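Local coordinates for cyclopropane-fatty-acyl-phospholipid synthase 1 (Mycobacterium tuberculosis, PDB 1KPH), which catalyses transfer of a methylene group from S-adenosyl-L-methionine to a double bond of an alpha mycolic acid, forming a cyclopropane ring at the distal position, at residues L182-I195 with K264-I278. Sequence-based numbering, arbitrary orientation.
Sequences LPMSFTFARFLKFI and KYLTGCAEMFRIGYI. With 10A (didecyl-dimethyl-ammonium), chain G.
Three phenylalanines of helix 186-195, Phe-188, Phe-191 and Phe-194, reach across to helix 264-275, which runs roughly antiparallel at 142° with the axes 11.0 Å apart at closest approach. The Phe-188 and Tyr-277 rings form a T-shaped pair with planes at 90°: the Tyr-277 edge, led by CD1, points at the Phe-188 face, and Tyr-277 CB adds a CH-pi contact over that same face. Leu-192 CG lies over the opposite face, while Met-272 CG meets the rim, 3.5 Å from Phe-188 CE1. Phe-191, its CG anti to the backbone N (chi1 -171°), drives its far end onto bare backbone, with CZ 3.4 Å from Gly-268 CA; Cys-269 SG sits at the ring's edge. The extended chain of the exposed Lys-264 runs across one face of the buried Phe-194 ring, placing CE over its centre in a CH-pi contact and NZ 4.0 Å from the Phe-194 centroid in a cation-pi contact.

Tyr-277 OH donates to Pro-183 O, but the modelled 2.4 Å is doubtfully short, residues 182-185 being poorly ordered. Around the same phenol, Leu-182 packs along the CE2 side and Met-184 SD makes an oblique Met-aromatic contact. A Schellman motif, with Gly-276 at C-prime and Tyr-277 N bonded to Met-272 O, ends helix 256-275.

On the inner side, Leu-192, Tyr-265, Cys-269 and Ile-278 line the didecyl-dimethyl-ammonium pocket, Cys-269 SG lying 3.6 Å from ligand C19. The Tyr-265 and Tyr-33 hydroxyls share a hydrogen bond. Both helices and strand 278-286 thus wall a pocket that probably takes the substrate's acyl chain beside the Rossmann-like methyltransferase core, with Cys-269 a probable active-site residue.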
loop_
_atom_site.group_PDB
_atom_site.type_symbol
_atom_site.label_atom_id
_atom_site.label_comp_id
_atom_site.label_asym_id
_atom_site.label_seq_id
_atom_site.Cartn_x
_atom_site.Cartn_y
_atom_site.Cartn_z
ATOM N N LEU A 182 -25.684 7.265 4.922
ATOM C CA LEU A 182 -24.756 6.688 5.881
ATOM C C LEU A 182 -24.753 7.464 7.195
ATOM O O LEU A 182 -24.339 8.622 7.241
ATOM C CB LEU A 182 -23.345 6.672 5.288
ATOM C CG LEU A 182 -23.164 5.881 3.989
ATOM C CD1 LEU A 182 -21.761 6.098 3.446
ATOM C CD2 LEU A 182 -23.422 4.401 4.244
ATOM N N PRO A 183 -25.219 6.830 8.283
ATOM C CA PRO A 183 -25.260 7.478 9.597
ATOM C C PRO A 183 -23.847 7.690 10.131
ATOM O O PRO A 183 -22.901 7.832 9.356
ATOM C CB PRO A 183 -26.053 6.483 10.439
ATOM C CG PRO A 183 -25.633 5.168 9.859
ATOM C CD PRO A 183 -25.700 5.438 8.371
ATOM N N MET A 184 -23.710 7.718 11.453
ATOM C CA MET A 184 -22.404 7.893 12.081
ATOM C C MET A 184 -21.756 9.223 11.699
ATOM O O MET A 184 -21.767 10.168 12.488
ATOM C CB MET A 184 -21.498 6.730 11.682
ATOM C CG MET A 184 -22.158 5.376 11.883
ATOM S SD MET A 184 -21.318 4.042 11.017
ATOM C CE MET A 184 -20.191 3.470 12.309
ATOM N N SER A 185 -21.197 9.284 10.490
ATOM C CA SER A 185 -20.538 10.485 9.974
ATOM C C SER A 185 -19.573 11.089 10.990
ATOM O O SER A 185 -18.359 10.931 10.864
ATOM C CB SER A 185 -21.581 11.529 9.554
ATOM O OG SER A 185 -22.422 11.895 10.636
ATOM N N PHE A 186 -20.116 11.789 11.982
ATOM C CA PHE A 186 -19.305 12.397 13.031
ATOM C C PHE A 186 -18.337 11.351 13.565
ATOM O O PHE A 186 -17.148 11.621 13.737
ATOM C CB PHE A 186 -20.198 12.899 14.174
ATOM C CG PHE A 186 -21.008 14.117 13.831
ATOM C CD1 PHE A 186 -22.021 14.548 14.680
ATOM C CD2 PHE A 186 -20.751 14.845 12.672
ATOM C CE1 PHE A 186 -22.767 15.686 14.383
ATOM C CE2 PHE A 186 -21.492 15.986 12.364
ATOM C CZ PHE A 186 -22.502 16.407 13.222
ATOM N N THR A 187 -18.857 10.155 13.825
ATOM C CA THR A 187 -18.038 9.061 14.326
ATOM C C THR A 187 -16.939 8.766 13.314
ATOM O O THR A 187 -15.784 8.545 13.680
ATOM C CB THR A 187 -18.880 7.792 14.542
ATOM O OG1 THR A 187 -19.887 8.054 15.527
ATOM C CG2 THR A 187 -18.002 6.644 15.015
ATOM N N PHE A 188 -17.308 8.768 12.037
ATOM C CA PHE A 188 -16.350 8.518 10.969
ATOM C C PHE A 188 -15.259 9.587 11.015
ATOM O O PHE A 188 -14.074 9.274 11.120
ATOM C CB PHE A 188 -17.058 8.543 9.609
ATOM C CG PHE A 188 -16.140 8.322 8.438
ATOM C CD1 PHE A 188 -15.310 7.205 8.387
ATOM C CD2 PHE A 188 -16.114 9.226 7.378
ATOM C CE1 PHE A 188 -14.465 6.990 7.297
ATOM C CE2 PHE A 188 -15.274 9.020 6.283
ATOM C CZ PHE A 188 -14.448 7.898 6.244
ATOM N N ALA A 189 -15.672 10.850 10.949
ATOM C CA ALA A 189 -14.739 11.973 10.981
ATOM C C ALA A 189 -13.860 11.923 12.225
ATOM O O ALA A 189 -12.669 12.217 12.165
ATOM C CB ALA A 189 -15.506 13.288 10.934
ATOM N N ARG A 190 -14.455 11.553 13.353
ATOM C CA ARG A 190 -13.728 11.463 14.614
ATOM C C ARG A 190 -12.679 10.351 14.557
ATOM O O ARG A 190 -11.613 10.461 15.165
ATOM C CB ARG A 190 -14.717 11.219 15.757
ATOM C CG ARG A 190 -14.097 10.970 17.118
ATOM C CD ARG A 190 -14.900 11.668 18.220
ATOM N NE ARG A 190 -16.346 11.606 18.000
ATOM C CZ ARG A 190 -17.066 10.488 18.009
ATOM N NH1 ARG A 190 -16.484 9.317 18.231
ATOM N NH2 ARG A 190 -18.374 10.542 17.789
ATOM N N PHE A 191 -12.984 9.288 13.814
ATOM C CA PHE A 191 -12.063 8.163 13.671
ATOM C C PHE A 191 -10.933 8.526 12.709
ATOM O O PHE A 191 -9.791 8.111 12.903
ATOM C CB PHE A 191 -12.801 6.927 13.151
ATOM C CG PHE A 191 -11.973 5.668 13.181
ATOM C CD1 PHE A 191 -11.568 5.115 14.394
ATOM C CD2 PHE A 191 -11.605 5.031 11.997
ATOM C CE1 PHE A 191 -10.804 3.937 14.429
ATOM C CE2 PHE A 191 -10.842 3.855 12.020
ATOM C CZ PHE A 191 -10.443 3.310 13.238
ATOM N N LEU A 192 -11.259 9.295 11.672
ATOM C CA LEU A 192 -10.262 9.724 10.691
ATOM C C LEU A 192 -9.219 10.586 11.384
ATOM O O LEU A 192 -8.029 10.516 11.075
ATOM C CB LEU A 192 -10.905 10.548 9.577
ATOM C CG LEU A 192 -12.067 9.950 8.785
ATOM C CD1 LEU A 192 -12.397 10.874 7.617
ATOM C CD2 LEU A 192 -11.698 8.574 8.283
ATOM N N LYS A 193 -9.684 11.422 12.307
ATOM C CA LYS A 193 -8.803 12.300 13.066
ATOM C C LYS A 193 -7.853 11.420 13.872
ATOM O O LYS A 193 -6.643 11.653 13.907
ATOM C CB LYS A 193 -9.636 13.201 13.989
ATOM C CG LYS A 193 -8.836 14.139 14.886
ATOM C CD LYS A 193 -8.476 13.481 16.213
ATOM C CE LYS A 193 -7.706 14.447 17.104
ATOM N NZ LYS A 193 -7.482 13.902 18.473
ATOM N N PHE A 194 -8.413 10.396 14.506
ATOM C CA PHE A 194 -7.628 9.464 15.299
ATOM C C PHE A 194 -6.530 8.789 14.468
ATOM O O PHE A 194 -5.382 8.672 14.908
ATOM C CB PHE A 194 -8.536 8.386 15.889
ATOM C CG PHE A 194 -7.795 7.168 16.346
ATOM C CD1 PHE A 194 -6.916 7.237 17.424
ATOM C CD2 PHE A 194 -7.950 5.955 15.680
ATOM C CE1 PHE A 194 -6.202 6.118 17.835
ATOM C CE2 PHE A 194 -7.238 4.828 16.084
ATOM C CZ PHE A 194 -6.363 4.909 17.163
ATOM N N ILE A 195 -6.895 8.334 13.274
ATOM C CA ILE A 195 -5.946 7.666 12.392
ATOM C C ILE A 195 -4.789 8.576 11.991
ATOM O O ILE A 195 -3.625 8.199 12.119
ATOM C CB ILE A 195 -6.644 7.153 11.110
ATOM C CG1 ILE A 195 -7.649 6.054 11.468
ATOM C CG2 ILE A 195 -5.608 6.621 10.131
ATOM C CD1 ILE A 195 -7.028 4.846 12.140
ATOM N N LYS A 264 -7.393 -0.706 18.216
ATOM C CA LYS A 264 -8.433 0.273 17.930
ATOM C C LYS A 264 -8.399 0.644 16.451
ATOM O O LYS A 264 -9.439 0.785 15.808
ATOM C CB LYS A 264 -8.229 1.526 18.790
ATOM C CG LYS A 264 -9.191 2.674 18.488
ATOM C CD LYS A 264 -8.915 3.871 19.398
ATOM C CE LYS A 264 -9.799 5.060 19.054
ATOM N NZ LYS A 264 -9.514 6.219 19.944
ATOM N N TYR A 265 -7.191 0.790 15.919
ATOM C CA TYR A 265 -6.996 1.141 14.520
ATOM C C TYR A 265 -7.408 -0.001 13.585
ATOM O O TYR A 265 -8.214 0.197 12.670
ATOM C CB TYR A 265 -5.527 1.570 14.322
ATOM C CG TYR A 265 -4.803 1.084 13.076
ATOM C CD1 TYR A 265 -5.282 1.365 11.793
ATOM C CD2 TYR A 265 -3.604 0.372 13.189
ATOM C CE1 TYR A 265 -4.580 0.949 10.652
ATOM C CE2 TYR A 265 -2.898 -0.049 12.061
ATOM C CZ TYR A 265 -3.389 0.244 10.794
ATOM O OH TYR A 265 -2.675 -0.159 9.680
ATOM N N LEU A 266 -6.887 -1.199 13.830
ATOM C CA LEU A 266 -7.218 -2.345 12.985
ATOM C C LEU A 266 -8.716 -2.658 12.952
ATOM O O LEU A 266 -9.313 -2.767 11.878
ATOM C CB LEU A 266 -6.435 -3.578 13.439
ATOM C CG LEU A 266 -4.919 -3.501 13.230
ATOM C CD1 LEU A 266 -4.261 -4.728 13.832
ATOM C CD2 LEU A 266 -4.599 -3.394 11.737
ATOM N N THR A 267 -9.327 -2.782 14.124
ATOM C CA THR A 267 -10.750 -3.098 14.196
ATOM C C THR A 267 -11.626 -1.984 13.622
ATOM O O THR A 267 -12.572 -2.250 12.876
ATOM C CB THR A 267 -11.183 -3.380 15.648
ATOM O OG1 THR A 267 -11.071 -2.184 16.426
ATOM C CG2 THR A 267 -10.299 -4.461 16.265
ATOM N N GLY A 268 -11.305 -0.740 13.965
ATOM C CA GLY A 268 -12.081 0.387 13.469
ATOM C C GLY A 268 -12.150 0.442 11.953
ATOM O O GLY A 268 -13.227 0.599 11.370
ATOM N N CYS A 269 -10.996 0.315 11.311
ATOM C CA CYS A 269 -10.924 0.342 9.857
ATOM C C CYS A 269 -11.751 -0.782 9.242
ATOM O O CYS A 269 -12.398 -0.595 8.212
ATOM C CB CYS A 269 -9.466 0.226 9.401
ATOM S SG CYS A 269 -8.484 1.706 9.723
ATOM N N ALA A 270 -11.727 -1.949 9.882
ATOM C CA ALA A 270 -12.470 -3.105 9.399
ATOM C C ALA A 270 -13.958 -2.781 9.265
ATOM O O ALA A 270 -14.600 -3.156 8.280
ATOM C CB ALA A 270 -12.266 -4.289 10.345
ATOM N N GLU A 271 -14.508 -2.085 10.255
ATOM C CA GLU A 271 -15.920 -1.721 10.219
ATOM C C GLU A 271 -16.164 -0.658 9.157
ATOM O O GLU A 271 -17.189 -0.672 8.474
ATOM C CB GLU A 271 -16.376 -1.205 11.583
ATOM C CG GLU A 271 -16.287 -2.240 12.688
ATOM C CD GLU A 271 -17.133 -3.475 12.412
ATOM O OE1 GLU A 271 -16.984 -4.471 13.153
ATOM O OE2 GLU A 271 -17.948 -3.450 11.464
ATOM N N MET A 272 -15.214 0.263 9.019
ATOM C CA MET A 272 -15.331 1.325 8.032
ATOM C C MET A 272 -15.474 0.736 6.632
ATOM O O MET A 272 -16.237 1.251 5.812
ATOM C CB MET A 272 -14.112 2.245 8.099
ATOM C CG MET A 272 -14.435 3.675 8.509
ATOM S SD MET A 272 -15.404 3.779 10.038
ATOM C CE MET A 272 -17.072 3.914 9.388
ATOM N N PHE A 273 -14.742 -0.340 6.354
ATOM C CA PHE A 273 -14.833 -0.978 5.047
ATOM C C PHE A 273 -16.114 -1.792 4.955
ATOM O O PHE A 273 -16.745 -1.848 3.901
ATOM C CB PHE A 273 -13.624 -1.883 4.783
ATOM C CG PHE A 273 -12.412 -1.143 4.274
ATOM C CD1 PHE A 273 -11.322 -0.908 5.101
ATOM C CD2 PHE A 273 -12.376 -0.664 2.966
ATOM C CE1 PHE A 273 -10.210 -0.205 4.638
ATOM C CE2 PHE A 273 -11.270 0.041 2.489
ATOM C CZ PHE A 273 -10.186 0.271 3.328
ATOM N N ARG A 274 -16.499 -2.412 6.068
ATOM C CA ARG A 274 -17.711 -3.222 6.110
ATOM C C ARG A 274 -18.949 -2.385 5.776
ATOM O O ARG A 274 -19.794 -2.813 4.992
ATOM C CB ARG A 274 -17.878 -3.865 7.495
ATOM C CG ARG A 274 -18.080 -5.382 7.465
ATOM C CD ARG A 274 -18.511 -5.928 8.829
ATOM N NE ARG A 274 -17.498 -5.726 9.864
ATOM C CZ ARG A 274 -16.360 -6.412 9.949
ATOM N NH1 ARG A 274 -16.082 -7.358 9.062
ATOM N NH2 ARG A 274 -15.493 -6.141 10.916
ATOM N N ILE A 275 -19.044 -1.190 6.354
ATOM C CA ILE A 275 -20.188 -0.313 6.117
ATOM C C ILE A 275 -20.090 0.488 4.815
ATOM O O ILE A 275 -21.083 1.047 4.346
ATOM C CB ILE A 275 -20.401 0.660 7.303
ATOM C CG1 ILE A 275 -21.687 1.460 7.095
ATOM C CG2 ILE A 275 -19.210 1.590 7.442
ATOM C CD1 ILE A 275 -22.090 2.298 8.288
ATOM N N GLY A 276 -18.894 0.556 4.238
ATOM C CA GLY A 276 -18.728 1.264 2.981
ATOM C C GLY A 276 -18.291 2.718 2.977
ATOM O O GLY A 276 -18.382 3.371 1.937
ATOM N N TYR A 277 -17.817 3.242 4.104
ATOM C CA TYR A 277 -17.379 4.637 4.128
ATOM C C TYR A 277 -16.057 4.797 3.392
ATOM O O TYR A 277 -15.719 5.888 2.941
ATOM C CB TYR A 277 -17.242 5.158 5.562
ATOM C CG TYR A 277 -18.565 5.350 6.266
ATOM C CD1 TYR A 277 -18.669 6.156 7.402
ATOM C CD2 TYR A 277 -19.716 4.710 5.807
ATOM C CE1 TYR A 277 -19.890 6.318 8.060
ATOM C CE2 TYR A 277 -20.933 4.862 6.454
ATOM C CZ TYR A 277 -21.016 5.664 7.577
ATOM O OH TYR A 277 -22.232 5.797 8.210
ATOM N N ILE A 278 -15.309 3.706 3.280
ATOM C CA ILE A 278 -14.037 3.735 2.570
ATOM C C ILE A 278 -13.967 2.560 1.608
ATOM O O ILE A 278 -14.629 1.541 1.803
ATOM C CB ILE A 278 -12.836 3.700 3.539
ATOM C CG1 ILE A 278 -12.983 2.544 4.526
ATOM C CG2 ILE A 278 -12.731 5.036 4.272
ATOM C CD1 ILE A 278 -11.892 2.511 5.577
HETATM C C1 10A G . -8.732 10.418 6.213
HETATM C C2 10A G . -7.236 10.253 6.506
HETATM C C3 10A G . -6.732 8.922 5.938
HETATM C C4 10A G . -5.246 8.615 6.177
HETATM C C5 10A G . -4.960 7.247 5.540
HETATM C C6 10A G . -3.531 6.713 5.724
HETATM C C7 10A G . -3.534 5.335 5.044
HETATM C C8 10A G . -2.255 4.515 5.229
HETATM C C9 10A G . -2.465 3.146 4.546
HETATM C C10 10A G . -1.307 2.205 4.877
HETATM N N1 10A G . -1.338 0.707 4.532
HETATM C C11 10A G . -0.067 0.119 5.111
HETATM C C12 10A G . -1.279 0.482 3.042
HETATM C C13 10A G . -2.554 -0.090 5.028
HETATM C C14 10A G . -2.978 -0.140 6.530
HETATM C C15 10A G . -4.400 -0.672 6.830
HETATM C C16 10A G . -5.624 0.095 6.277
HETATM C C17 10A G . -5.791 1.505 6.875
HETATM C C18 10A G . -7.027 2.241 6.340
HETATM C C19 10A G . -7.142 3.630 6.982
HETATM C C20 10A G . -8.414 4.325 6.471
HETATM C C21 10A G . -8.599 5.702 7.114
HETATM C C22 10A G . -9.892 6.318 6.579
#